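Local coordinates for protein CalS13 (Micromonospora echinospora, PDB 4ZAS) that probably transfers an amino group to a keto sugar nucleotide with the help of pyridoxal phosphate, as a member of the DegT/DnrJ/EryC1 aminotransferase family, at residues V35-D40 with L282-R287; I71-V76 with F231-D236; G107-T112 with N126-R131; E297-Y302 with I382-W387. All blocks are in the same frame, centred on the assembly; numbering follows the deposited sequence.

Contact 1 (V35-D40 with L282-R287); sequences VAMSPD and LSNLER
The lead-in to helix 41-49, a loop that runs past the sugar-nucleotide pocket, is held against the long helix 275-305 through S38, N284 and R287. The central bond joins backbone to side chain: S38 N gives its hydrogen to N284 OD1 at 2.7 Å, with an N-H...O angle of 164° and the donor lying in the carbonyl plane of the amide. The other end of that amide faces the thioether of M37, and N284 ND2 makes a weak but fairly straight bond of 3.6 Å to M37 SD; its stronger acceptor is the backbone oxygen of T225. With OG of S38 anti to the backbone N (chi1 171°), the hydroxyl stands where it can accept from D40 N at 3.3 Å, a capping bond at the turn into helix 41-49. The same OG lies in the plane of the R287 guanidinium, at its edge, and takes a weak bond from R287 NE at 3.4 Å. Farther out, D40 OD2 and R287 NH2 form a long salt bridge of 3.7 Å, on an aspartate that is poorly ordered. V35, at the start of the segment, touches the bound dTDP-4-keto-6-deoxyglucose and packs on G52 of the second subunit. The chemistry thus grades from a short, buried hydrogen bond to the N284 amide, which fixes the loop backbone, to a loose ion pair at the surface, where the charges probably contribute less.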
loop_
_atom_site.group_PDB
_atom_site.type_symbol
_atom_site.label_atom_id
_atom_site.label_comp_id
_atom_site.label_asym_id
_atom_site.label_seq_id
_atom_site.Cartn_x
_atom_site.Cartn_y
_atom_site.Cartn_z
ATOM N N VAL A 35 16.191 -4.269 -13.472
ATOM C CA VAL A 35 16.343 -3.659 -12.156
ATOM C C VAL A 35 17.670 -2.914 -12.055
ATOM O O VAL A 35 18.721 -3.473 -12.339
ATOM C CB VAL A 35 16.244 -4.718 -11.037
ATOM C CG1 VAL A 35 16.618 -4.114 -9.695
ATOM C CG2 VAL A 35 14.858 -5.322 -10.997
ATOM N N ALA A 36 17.618 -1.649 -11.659
ATOM C CA ALA A 36 18.838 -0.875 -11.464
ATOM C C ALA A 36 19.165 -0.721 -9.977
ATOM O O ALA A 36 18.577 0.103 -9.290
ATOM C CB ALA A 36 18.717 0.491 -12.120
ATOM N N MET A 37 20.114 -1.508 -9.489
ATOM C CA MET A 37 20.491 -1.469 -8.086
ATOM C C MET A 37 21.980 -1.154 -7.958
ATOM O O MET A 37 22.821 -1.873 -8.490
ATOM C CB MET A 37 20.190 -2.803 -7.401
ATOM C CG MET A 37 20.201 -2.718 -5.888
ATOM S SD MET A 37 18.796 -1.745 -5.305
ATOM C CE MET A 37 17.452 -2.708 -5.952
ATOM N N SER A 38 22.304 -0.060 -7.286
ATOM C CA SER A 38 23.689 0.272 -7.031
ATOM C C SER A 38 24.294 -0.859 -6.212
ATOM O O SER A 38 23.621 -1.436 -5.359
ATOM C CB SER A 38 23.797 1.611 -6.307
ATOM O OG SER A 38 25.121 1.835 -5.865
ATOM N N PRO A 39 25.562 -1.193 -6.462
ATOM C CA PRO A 39 26.199 -2.257 -5.669
ATOM C C PRO A 39 26.466 -1.836 -4.218
ATOM O O PRO A 39 26.859 -2.656 -3.398
ATOM C CB PRO A 39 27.514 -2.511 -6.415
ATOM C CG PRO A 39 27.818 -1.200 -7.088
ATOM C CD PRO A 39 26.482 -0.605 -7.452
ATOM N N ASP A 40 26.252 -0.557 -3.931
ATOM C CA ASP A 40 26.532 0.028 -2.627
ATOM C C ASP A 40 25.368 -0.102 -1.642
ATOM O O ASP A 40 25.504 0.214 -0.458
ATOM C CB ASP A 40 26.874 1.510 -2.806
ATOM C CG ASP A 40 28.174 1.727 -3.566
ATOM O OD1 ASP A 40 29.111 0.913 -3.404
ATOM O OD2 ASP A 40 28.257 2.716 -4.330
ATOM N N LEU A 282 18.310 6.385 -1.738
ATOM C CA LEU A 282 19.472 7.244 -1.567
ATOM C C LEU A 282 20.693 6.715 -2.327
ATOM O O LEU A 282 21.447 7.498 -2.905
ATOM C CB LEU A 282 19.809 7.399 -0.085
ATOM C CG LEU A 282 18.995 8.445 0.656
ATOM C CD1 LEU A 282 19.252 8.324 2.136
ATOM C CD2 LEU A 282 19.390 9.815 0.159
ATOM N N SER A 283 20.901 5.397 -2.282
ATOM C CA SER A 283 21.979 4.754 -3.028
ATOM C C SER A 283 21.821 4.943 -4.517
ATOM O O SER A 283 22.764 5.324 -5.220
ATOM C CB SER A 283 22.039 3.250 -2.748
ATOM O OG SER A 283 22.907 2.954 -1.679
ATOM N N ASN A 284 20.618 4.674 -4.997
ATOM C CA ASN A 284 20.419 4.646 -6.424
ATOM C C ASN A 284 20.363 6.038 -7.006
ATOM O O ASN A 284 20.594 6.208 -8.204
ATOM C CB ASN A 284 19.165 3.853 -6.763
ATOM C CG ASN A 284 19.382 2.370 -6.601
ATOM O OD1 ASN A 284 20.508 1.886 -6.723
ATOM N ND2 ASN A 284 18.318 1.639 -6.317
ATOM N N LEU A 285 20.103 7.038 -6.166
ATOM C CA LEU A 285 20.147 8.412 -6.654
ATOM C C LEU A 285 21.546 8.768 -7.149
ATOM O O LEU A 285 21.706 9.578 -8.070
ATOM C CB LEU A 285 19.711 9.400 -5.585
ATOM C CG LEU A 285 18.200 9.564 -5.498
ATOM C CD1 LEU A 285 17.858 10.453 -4.308
ATOM C CD2 LEU A 285 17.606 10.100 -6.766
ATOM N N GLU A 286 22.555 8.144 -6.548
ATOM C CA GLU A 286 23.942 8.405 -6.914
ATOM C C GLU A 286 24.300 7.871 -8.297
ATOM O O GLU A 286 25.314 8.261 -8.855
ATOM C CB GLU A 286 24.886 7.769 -5.897
ATOM C CG GLU A 286 24.843 8.370 -4.514
ATOM C CD GLU A 286 25.699 7.579 -3.537
ATOM O OE1 GLU A 286 25.754 6.335 -3.671
ATOM O OE2 GLU A 286 26.321 8.194 -2.642
ATOM N N ARG A 287 23.503 6.949 -8.831
ATOM C CA ARG A 287 23.876 6.327 -10.090
ATOM C C ARG A 287 22.893 6.609 -11.224
ATOM O O ARG A 287 23.159 6.297 -12.383
ATOM C CB ARG A 287 24.041 4.820 -9.880
ATOM C CG ARG A 287 25.189 4.544 -8.932
ATOM C CD ARG A 287 25.856 3.212 -9.129
ATOM N NE ARG A 287 27.065 3.125 -8.305
ATOM C CZ ARG A 287 28.273 3.548 -8.670
ATOM N NH1 ARG A 287 28.461 4.113 -9.856
ATOM N NH2 ARG A 287 29.298 3.413 -7.837
#

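Contact 2 (I71-V76 with F231-D236); sequences IGNPRV and FVVLPD
Residues V76 and V233 face each other as an antiparallel non-hydrogen-bonded pair, and beside them L234 N donates to R75 O at 3.1 Å, in the plane of that carbonyl. Ahead of this bridge the chain turns tightly: N73 OD1 accepts from R75 N in an Asx turn, and R75 is the centre of an inverse gamma turn. The N73 amide works at both ends. Its CG is anti to the backbone N (chi1 -176°), which carries ND2 across to L234 O at 2.9 Å; the oxygen lies close to the amide plane, although the donor sits well above the plane of the L234 carbonyl. ND2 also bonds G208 O, and V233 CG1 slides past it at 3.3 Å. The extended chain of R75 runs along the turn that follows the strand, with CD 3.2 Å from L234 O, and its guanidinium has P235 O over one face; the charge is met by a salt bridge from NE to D237. On the other side of the bridge the contact is apolar. V76 CG1 reaches the F231 ring at CD2, 3.8 Å away, while the side chains of I71 and F231 approach each other from opposite directions, CD1 3.7 Å from CE2, and I71 CD1 also meets V233 CG2 tip to tip. Y216 stacks with the same ring, and V67 of helix 58-71 closes on it. The arrangement is that of an edge strand joining the large mixed sheet of the aminotransferase domain: strand 76-79, reached from helix 58-71 through the G72-R75 turn, pairs antiparallel with strand 230-233.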
loop_
_atom_site.group_PDB
_atom_site.type_symbol
_atom_site.label_atom_id
_atom_site.label_comp_id
_atom_site.label_asym_id
_atom_site.label_seq_id
_atom_site.Cartn_x
_atom_site.Cartn_y
_atom_site.Cartn_z
ATOM N N ILE A 71 14.564 17.700 -8.186
ATOM C CA ILE A 71 13.385 18.134 -8.912
ATOM C C ILE A 71 13.292 19.645 -8.813
ATOM O O ILE A 71 12.783 20.298 -9.704
ATOM C CB ILE A 71 12.138 17.433 -8.379
ATOM C CG1 ILE A 71 12.196 15.948 -8.729
ATOM C CG2 ILE A 71 10.873 18.084 -8.923
ATOM C CD1 ILE A 71 11.006 15.191 -8.299
ATOM N N GLY A 72 13.799 20.209 -7.728
ATOM C CA GLY A 72 13.747 21.650 -7.565
ATOM C C GLY A 72 12.456 22.085 -6.915
ATOM O O GLY A 72 12.087 23.245 -7.004
ATOM N N ASN A 73 11.781 21.138 -6.263
ATOM C CA ASN A 73 10.547 21.362 -5.503
ATOM C C ASN A 73 10.603 20.543 -4.216
ATOM O O ASN A 73 10.605 19.309 -4.260
ATOM C CB ASN A 73 9.325 20.964 -6.321
ATOM C CG ASN A 73 8.015 21.267 -5.613
ATOM O OD1 ASN A 73 7.991 21.566 -4.415
ATOM N ND2 ASN A 73 6.911 21.130 -6.337
ATOM N N PRO A 74 10.674 21.221 -3.063
ATOM C CA PRO A 74 10.869 20.528 -1.785
ATOM C C PRO A 74 9.647 19.735 -1.275
ATOM O O PRO A 74 9.805 18.903 -0.366
ATOM C CB PRO A 74 11.218 21.677 -0.830
ATOM C CG PRO A 74 10.541 22.873 -1.421
ATOM C CD PRO A 74 10.634 22.683 -2.904
ATOM N N ARG A 75 8.465 19.976 -1.844
ATOM C CA ARG A 75 7.237 19.348 -1.341
ATOM C C ARG A 75 7.073 17.912 -1.802
ATOM O O ARG A 75 6.141 17.579 -2.540
ATOM C CB ARG A 75 6.019 20.171 -1.769
ATOM C CG ARG A 75 6.040 21.586 -1.224
ATOM C CD ARG A 75 5.304 22.485 -2.156
ATOM N NE ARG A 75 5.537 23.879 -1.829
ATOM C CZ ARG A 75 6.047 24.720 -2.715
ATOM N NH1 ARG A 75 6.378 24.246 -3.913
ATOM N NH2 ARG A 75 6.267 25.992 -2.411
ATOM N N VAL A 76 7.959 17.051 -1.326
ATOM C CA VAL A 76 7.967 15.660 -1.736
ATOM C C VAL A 76 7.446 14.768 -0.614
ATOM O O VAL A 76 7.943 14.805 0.514
ATOM C CB VAL A 76 9.381 15.225 -2.155
ATOM C CG1 VAL A 76 9.383 13.742 -2.571
ATOM C CG2 VAL A 76 9.879 16.094 -3.293
ATOM N N PHE A 231 6.601 8.640 -4.935
ATOM C CA PHE A 231 6.429 9.865 -4.182
ATOM C C PHE A 231 5.509 10.793 -4.944
ATOM O O PHE A 231 5.298 10.627 -6.147
ATOM C CB PHE A 231 7.765 10.535 -3.889
ATOM C CG PHE A 231 8.610 10.793 -5.108
ATOM C CD1 PHE A 231 9.497 9.849 -5.562
ATOM C CD2 PHE A 231 8.518 11.989 -5.789
ATOM C CE1 PHE A 231 10.293 10.105 -6.670
ATOM C CE2 PHE A 231 9.300 12.238 -6.898
ATOM C CZ PHE A 231 10.190 11.295 -7.338
ATOM N N VAL A 232 4.913 11.720 -4.208
ATOM C CA VAL A 232 4.028 12.732 -4.761
ATOM C C VAL A 232 4.692 14.100 -4.619
ATOM O O VAL A 232 5.256 14.404 -3.558
ATOM C CB VAL A 232 2.666 12.705 -4.065
ATOM C CG1 VAL A 232 1.738 13.713 -4.688
ATOM C CG2 VAL A 232 2.079 11.305 -4.097
ATOM N N VAL A 233 4.634 14.912 -5.680
ATOM C CA VAL A 233 5.183 16.281 -5.651
ATOM C C VAL A 233 4.031 17.294 -5.696
ATOM O O VAL A 233 3.157 17.235 -6.553
ATOM C CB VAL A 233 6.184 16.513 -6.814
ATOM C CG1 VAL A 233 6.892 17.855 -6.664
ATOM C CG2 VAL A 233 7.208 15.379 -6.880
ATOM N N LEU A 234 4.024 18.222 -4.758
ATOM C CA LEU A 234 2.908 19.145 -4.649
ATOM C C LEU A 234 3.312 20.551 -5.059
ATOM O O LEU A 234 4.444 20.970 -4.821
ATOM C CB LEU A 234 2.359 19.146 -3.211
ATOM C CG LEU A 234 1.589 17.918 -2.700
ATOM C CD1 LEU A 234 0.583 17.356 -3.705
ATOM C CD2 LEU A 234 2.551 16.829 -2.299
ATOM N N PRO A 235 2.379 21.288 -5.667
ATOM C CA PRO A 235 2.638 22.664 -6.113
ATOM C C PRO A 235 2.552 23.704 -5.021
ATOM O O PRO A 235 3.034 24.806 -5.262
ATOM C CB PRO A 235 1.559 22.905 -7.167
ATOM C CG PRO A 235 0.459 22.022 -6.775
ATOM C CD PRO A 235 1.097 20.776 -6.173
ATOM N N ASP A 236 1.945 23.395 -3.874
ATOM C CA ASP A 236 1.917 24.357 -2.755
ATOM C C ASP A 236 1.874 23.716 -1.359
ATOM O O ASP A 236 1.702 22.518 -1.204
ATOM C CB ASP A 236 0.747 25.344 -2.902
ATOM C CG ASP A 236 -0.594 24.661 -3.079
ATOM O OD1 ASP A 236 -1.065 24.021 -2.122
ATOM O OD2 ASP A 236 -1.205 24.812 -4.160
#

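Contact 3 (G107-T112 with N126-R131); sequences GEVLTT and NGLRIR
The guanidinium of R131 has L110 CD2 over one face and E108 OE1 at its edge, in plane, while the carboxylate of E108 is turned almost perpendicular to it, the two planes being 82° apart. OE1 and R131 NH1 form a salt bridge at 3.6 Å, but the closest approach of the two side chains is of E108 OE1 to R131 CD, at 3.0 Å. A bend in the arginine at chi3 (58°) turns its end back toward the glutamate, and its CB rests 3.5 Å from L110 CD2, the leucine and the arginine running alongside each other in the same direction. E108 CG also packs on R129 CB. With E108 replaced by an alanine, R131 is likely to lose its carboxylate partner in this pair and its guanidinium to turn more freely. Beneath these side chains run two parallel strands, the ends of a beta-alpha-beta unit whose helix 121-125 covers the other face of the sheet. Four backbone bonds join them: R129 N to G107 O, V109 N to R129 O at 2.7 Å, R131 N to V109 O, and T111 N to R131 O. The helix ends in a Schellman motif with G127 as its C-prime residue, and L128 follows at once, putting CD1 3.6 Å from V109 CG2 and CD2 3.7 Å from G107 CA. On the helix-covered face, T111 CG2 meets I130 CG2 at 4.1 Å and both residues lean on I123, whereas the hydroxyl of T111 turns to N120.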
loop_
_atom_site.group_PDB
_atom_site.type_symbol
_atom_site.label_atom_id
_atom_site.label_comp_id
_atom_site.label_asym_id
_atom_site.label_seq_id
_atom_site.Cartn_x
_atom_site.Cartn_y
_atom_site.Cartn_z
ATOM N N GLY A 107 -18.974 12.869 -8.757
ATOM C CA GLY A 107 -17.714 13.223 -9.397
ATOM C C GLY A 107 -17.064 12.384 -10.495
ATOM O O GLY A 107 -17.113 11.148 -10.463
ATOM N N GLU A 108 -16.445 13.060 -11.467
ATOM C CA GLU A 108 -15.734 12.384 -12.553
ATOM C C GLU A 108 -14.261 12.759 -12.656
ATOM O O GLU A 108 -13.833 13.815 -12.196
ATOM C CB GLU A 108 -16.390 12.675 -13.884
ATOM C CG GLU A 108 -17.811 12.218 -13.974
ATOM C CD GLU A 108 -18.485 12.742 -15.208
ATOM O OE1 GLU A 108 -17.837 13.535 -15.932
ATOM O OE2 GLU A 108 -19.641 12.338 -15.456
ATOM N N VAL A 109 -13.489 11.867 -13.267
ATOM C CA VAL A 109 -12.087 12.116 -13.578
ATOM C C VAL A 109 -11.840 11.807 -15.044
ATOM O O VAL A 109 -12.154 10.709 -15.523
ATOM C CB VAL A 109 -11.147 11.279 -12.683
ATOM C CG1 VAL A 109 -9.681 11.518 -13.072
ATOM C CG2 VAL A 109 -11.379 11.604 -11.207
ATOM N N LEU A 110 -11.305 12.795 -15.754
ATOM C CA LEU A 110 -10.926 12.644 -17.148
ATOM C C LEU A 110 -9.506 12.113 -17.193
ATOM O O LEU A 110 -8.604 12.670 -16.555
ATOM C CB LEU A 110 -11.039 13.981 -17.881
ATOM C CG LEU A 110 -12.471 14.475 -18.060
ATOM C CD1 LEU A 110 -12.501 15.931 -18.446
ATOM C CD2 LEU A 110 -13.238 13.626 -19.065
ATOM N N THR A 111 -9.302 11.022 -17.914
ATOM C CA THR A 111 -8.002 10.356 -17.911
ATOM C C THR A 111 -7.743 9.622 -19.214
ATOM O O THR A 111 -8.653 9.447 -20.030
ATOM C CB THR A 111 -7.905 9.339 -16.770
ATOM O OG1 THR A 111 -6.651 8.656 -16.848
ATOM C CG2 THR A 111 -9.008 8.311 -16.899
ATOM N N THR A 112 -6.517 9.150 -19.392
ATOM C CA THR A 112 -6.193 8.416 -20.605
ATOM C C THR A 112 -6.216 6.922 -20.357
ATOM O O THR A 112 -5.819 6.463 -19.294
ATOM C CB THR A 112 -4.836 8.818 -21.167
ATOM O OG1 THR A 112 -4.455 7.852 -22.157
ATOM C CG2 THR A 112 -3.809 8.820 -20.066
ATOM N N ASN A 126 -11.361 5.783 -5.125
ATOM C CA ASN A 126 -11.807 7.022 -4.509
ATOM C C ASN A 126 -13.280 7.299 -4.787
ATOM O O ASN A 126 -13.778 8.367 -4.451
ATOM C CB ASN A 126 -10.967 8.185 -5.012
ATOM C CG ASN A 126 -9.726 8.421 -4.187
ATOM O OD1 ASN A 126 -9.813 8.887 -3.039
ATOM N ND2 ASN A 126 -8.554 8.124 -4.767
ATOM N N GLY A 127 -13.982 6.353 -5.401
ATOM C CA GLY A 127 -15.413 6.504 -5.615
ATOM C C GLY A 127 -15.829 7.514 -6.670
ATOM O O GLY A 127 -16.960 7.978 -6.686
ATOM N N LEU A 128 -14.917 7.829 -7.581
ATOM C CA LEU A 128 -15.207 8.741 -8.677
ATOM C C LEU A 128 -15.438 7.967 -9.977
ATOM O O LEU A 128 -14.988 6.833 -10.113
ATOM C CB LEU A 128 -14.063 9.746 -8.849
ATOM C CG LEU A 128 -13.815 10.684 -7.664
ATOM C CD1 LEU A 128 -12.470 11.366 -7.793
ATOM C CD2 LEU A 128 -14.934 11.718 -7.522
ATOM N N ARG A 129 -16.163 8.579 -10.909
ATOM C CA ARG A 129 -16.401 8.026 -12.247
ATOM C C ARG A 129 -15.219 8.298 -13.183
ATOM O O ARG A 129 -14.621 9.380 -13.144
ATOM C CB ARG A 129 -17.651 8.643 -12.873
ATOM C CG ARG A 129 -18.962 8.209 -12.271
ATOM C CD ARG A 129 -20.109 9.062 -12.832
ATOM N NE ARG A 129 -21.411 8.661 -12.299
ATOM C CZ ARG A 129 -21.864 9.007 -11.094
ATOM N NH1 ARG A 129 -21.125 9.770 -10.292
ATOM N NH2 ARG A 129 -23.060 8.597 -10.688
ATOM N N ILE A 130 -14.890 7.322 -14.023
ATOM C CA ILE A 130 -13.929 7.504 -15.109
ATOM C C ILE A 130 -14.610 8.013 -16.398
ATOM O O ILE A 130 -15.624 7.450 -16.813
ATOM C CB ILE A 130 -13.193 6.188 -15.401
ATOM C CG1 ILE A 130 -12.181 5.883 -14.300
ATOM C CG2 ILE A 130 -12.511 6.242 -16.761
ATOM C CD1 ILE A 130 -11.418 4.593 -14.520
ATOM N N ARG A 131 -14.093 9.095 -16.991
ATOM C CA ARG A 131 -14.424 9.438 -18.379
ATOM C C ARG A 131 -13.142 9.459 -19.223
ATOM O O ARG A 131 -12.136 10.074 -18.852
ATOM C CB ARG A 131 -15.184 10.758 -18.502
ATOM C CG ARG A 131 -16.660 10.647 -18.163
ATOM C CD ARG A 131 -17.425 11.932 -18.466
ATOM N NE ARG A 131 -17.342 12.366 -19.859
ATOM C CZ ARG A 131 -17.571 13.616 -20.258
ATOM N NH1 ARG A 131 -17.874 14.558 -19.370
ATOM N NH2 ARG A 131 -17.478 13.931 -21.544
#

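Contact 4 (E297-Y302 with I382-W387); sequences ENAAFY and IPVGWW
N298 ND2 lies between two successive backbone carbonyls of the loop after strand 379-382. It donates to V384 O at 2.9 Å with an N-H...O angle of 160°; that oxygen lies exactly in the amide plane, though the donor stands well above the plane of the V384 carbonyl. G385 O is 2.8 Å from the same ND2. The opposite end of the amide, OD1, accepts from R393 of helix 390-401, so both ends of this buried group have partners and its rotation is fixed. One helical turn on, Y302 OH bonds P383 O at 2.9 Å, nearly along the C=O axis, and the carbonyl lies at the edge of the ring. With CG anti to the carbonyl carbon (chi1 -73°), the tyrosine points at the loop and its ring is sandwiched: I382 CD1 sits over one face in a CH-pi contact, 4.2 Å from the ring centroid, and N298 O lies over the opposite face. V384 CG2 fills the angle between ring and helix, 3.6 Å from Y302 CE2 and 4.1 Å from A299 CB. Y328 of strand 328-332 meets the tyrosine edge-to-face. Were Y302 a leucine, P383 O would probably lose its hydroxyl partner and I382 CD1 the aromatic face it packs on. What results is a buried seam in which helix side chains supply donors to two successive loop carbonyls, Y302 to P383 O and N298 to V384 O, so that an irregular loop can keep its polar backbone inside the protein.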
loop_
_atom_site.group_PDB
_atom_site.type_symbol
_atom_site.label_atom_id
_atom_site.label_comp_id
_atom_site.label_asym_id
_atom_site.label_seq_id
_atom_site.Cartn_x
_atom_site.Cartn_y
_atom_site.Cartn_z
ATOM N N GLU A 297 20.855 8.368 -24.915
ATOM C CA GLU A 297 21.843 8.152 -25.965
ATOM C C GLU A 297 21.378 7.033 -26.895
ATOM O O GLU A 297 21.498 7.140 -28.117
ATOM C CB GLU A 297 23.204 7.838 -25.354
ATOM C CG GLU A 297 24.177 7.217 -26.314
ATOM C CD GLU A 297 25.509 6.928 -25.667
ATOM O OE1 GLU A 297 25.582 6.936 -24.417
ATOM O OE2 GLU A 297 26.480 6.689 -26.413
ATOM N N ASN A 298 20.831 5.969 -26.314
ATOM C CA ASN A 298 20.298 4.867 -27.094
ATOM C C ASN A 298 19.077 5.328 -27.890
ATOM O O ASN A 298 18.913 4.937 -29.043
ATOM C CB ASN A 298 19.926 3.673 -26.196
ATOM C CG ASN A 298 21.136 3.061 -25.491
ATOM O OD1 ASN A 298 22.266 3.206 -25.950
ATOM N ND2 ASN A 298 20.894 2.347 -24.386
ATOM N N ALA A 299 18.229 6.165 -27.291
ATOM C CA ALA A 299 17.041 6.674 -28.000
ATOM C C ALA A 299 17.392 7.555 -29.209
ATOM O O ALA A 299 16.769 7.437 -30.274
ATOM C CB ALA A 299 16.152 7.442 -27.055
ATOM N N ALA A 300 18.381 8.431 -29.044
ATOM C CA ALA A 300 18.829 9.301 -30.132
ATOM C C ALA A 300 19.384 8.459 -31.274
ATOM O O ALA A 300 19.221 8.801 -32.452
ATOM C CB ALA A 300 19.882 10.287 -29.647
ATOM N N PHE A 301 20.044 7.360 -30.905
ATOM C CA PHE A 301 20.573 6.416 -31.874
ATOM C C PHE A 301 19.449 5.820 -32.728
ATOM O O PHE A 301 19.527 5.818 -33.958
ATOM C CB PHE A 301 21.354 5.310 -31.159
ATOM C CG PHE A 301 21.944 4.306 -32.077
ATOM C CD1 PHE A 301 23.109 4.582 -32.762
ATOM C CD2 PHE A 301 21.330 3.086 -32.270
ATOM C CE1 PHE A 301 23.662 3.659 -33.613
ATOM C CE2 PHE A 301 21.882 2.146 -33.133
ATOM C CZ PHE A 301 23.047 2.436 -33.796
ATOM N N TYR A 302 18.397 5.348 -32.072
ATOM C CA TYR A 302 17.227 4.798 -32.756
ATOM C C TYR A 302 16.548 5.854 -33.643
ATOM O O TYR A 302 16.234 5.576 -34.802
ATOM C CB TYR A 302 16.203 4.254 -31.739
ATOM C CG TYR A 302 16.573 2.946 -31.044
ATOM C CD1 TYR A 302 17.478 2.054 -31.614
ATOM C CD2 TYR A 302 16.026 2.620 -29.808
ATOM C CE1 TYR A 302 17.817 0.867 -30.978
ATOM C CE2 TYR A 302 16.358 1.437 -29.165
ATOM C CZ TYR A 302 17.255 0.563 -29.757
ATOM O OH TYR A 302 17.592 -0.614 -29.119
ATOM N N ILE A 382 10.338 -1.372 -27.591
ATOM C CA ILE A 382 11.568 -2.114 -27.805
ATOM C C ILE A 382 12.586 -1.621 -26.769
ATOM O O ILE A 382 12.523 -0.472 -26.327
ATOM C CB ILE A 382 12.080 -1.953 -29.246
ATOM C CG1 ILE A 382 12.573 -0.526 -29.475
ATOM C CG2 ILE A 382 10.995 -2.326 -30.242
ATOM C CD1 ILE A 382 13.227 -0.326 -30.789
ATOM N N PRO A 383 13.527 -2.492 -26.374
ATOM C CA PRO A 383 14.528 -2.178 -25.353
ATOM C C PRO A 383 15.360 -0.982 -25.730
ATOM O O PRO A 383 15.817 -0.931 -26.864
ATOM C CB PRO A 383 15.394 -3.433 -25.312
ATOM C CG PRO A 383 14.525 -4.508 -25.834
ATOM C CD PRO A 383 13.690 -3.858 -26.886
ATOM N N VAL A 384 15.560 -0.053 -24.799
ATOM C CA VAL A 384 16.315 1.165 -25.066
ATOM C C VAL A 384 17.165 1.537 -23.853
ATOM O O VAL A 384 18.005 2.434 -23.939
ATOM C CB VAL A 384 15.357 2.329 -25.457
ATOM C CG1 VAL A 384 14.630 2.852 -24.236
ATOM C CG2 VAL A 384 16.100 3.458 -26.204
ATOM N N GLY A 385 16.964 0.824 -22.737
ATOM C CA GLY A 385 17.611 1.140 -21.465
ATOM C C GLY A 385 19.133 1.068 -21.335
ATOM O O GLY A 385 19.842 0.759 -22.298
ATOM N N TRP A 386 19.622 1.358 -20.127
ATOM C CA TRP A 386 21.055 1.491 -19.811
ATOM C C TRP A 386 21.869 0.192 -19.914
ATOM O O TRP A 386 23.099 0.226 -19.872
ATOM C CB TRP A 386 21.228 2.082 -18.397
ATOM C CG TRP A 386 20.411 1.362 -17.349
ATOM C CD1 TRP A 386 19.189 1.737 -16.859
ATOM C CD2 TRP A 386 20.740 0.121 -16.699
ATOM N NE1 TRP A 386 18.746 0.813 -15.937
ATOM C CE2 TRP A 386 19.676 -0.184 -15.817
ATOM C CE3 TRP A 386 21.832 -0.757 -16.774
ATOM C CZ2 TRP A 386 19.668 -1.333 -15.018
ATOM C CZ3 TRP A 386 21.823 -1.897 -15.977
ATOM C CH2 TRP A 386 20.747 -2.169 -15.104
ATOM N N TRP A 387 21.192 -0.948 -20.008
ATOM C CA TRP A 387 21.869 -2.254 -20.054
ATOM C C TRP A 387 22.259 -2.663 -21.469
ATOM O O TRP A 387 22.936 -3.678 -21.668
ATOM C CB TRP A 387 20.975 -3.335 -19.463
ATOM C CG TRP A 387 19.639 -3.372 -20.143
ATOM C CD1 TRP A 387 19.289 -4.142 -21.216
ATOM C CD2 TRP A 387 18.481 -2.585 -19.814
ATOM N NE1 TRP A 387 17.980 -3.899 -21.562
ATOM C CE2 TRP A 387 17.462 -2.943 -20.722
ATOM C CE3 TRP A 387 18.204 -1.620 -18.837
ATOM C CZ2 TRP A 387 16.177 -2.367 -20.683
ATOM C CZ3 TRP A 387 16.917 -1.053 -18.790
ATOM C CH2 TRP A 387 15.923 -1.434 -19.709
#

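Helix 275-305 serves both contact 1 and contact 4: its earlier part holds the lead-in at 35-40, its later part the loop at 382-387, and the two meet where A36 packs on W386. In each, an asparagine of the helix binds irregular backbone, but contact 4 is wholly buried, whereas contact 1 shades into charged groups at the surface. Contacts 2 and 3 belong to the large mixed sheet and each includes one of its outermost strands. Contact 2, buried and antiparallel, combines apolar packing with one backbone bond and the amide of a single asparagine, N73; contact 3, parallel and partly exposed, relies on regular backbone bonding with an ion pair on one face. Contacts 1 and 3 lie on opposite sides of the chain's centre.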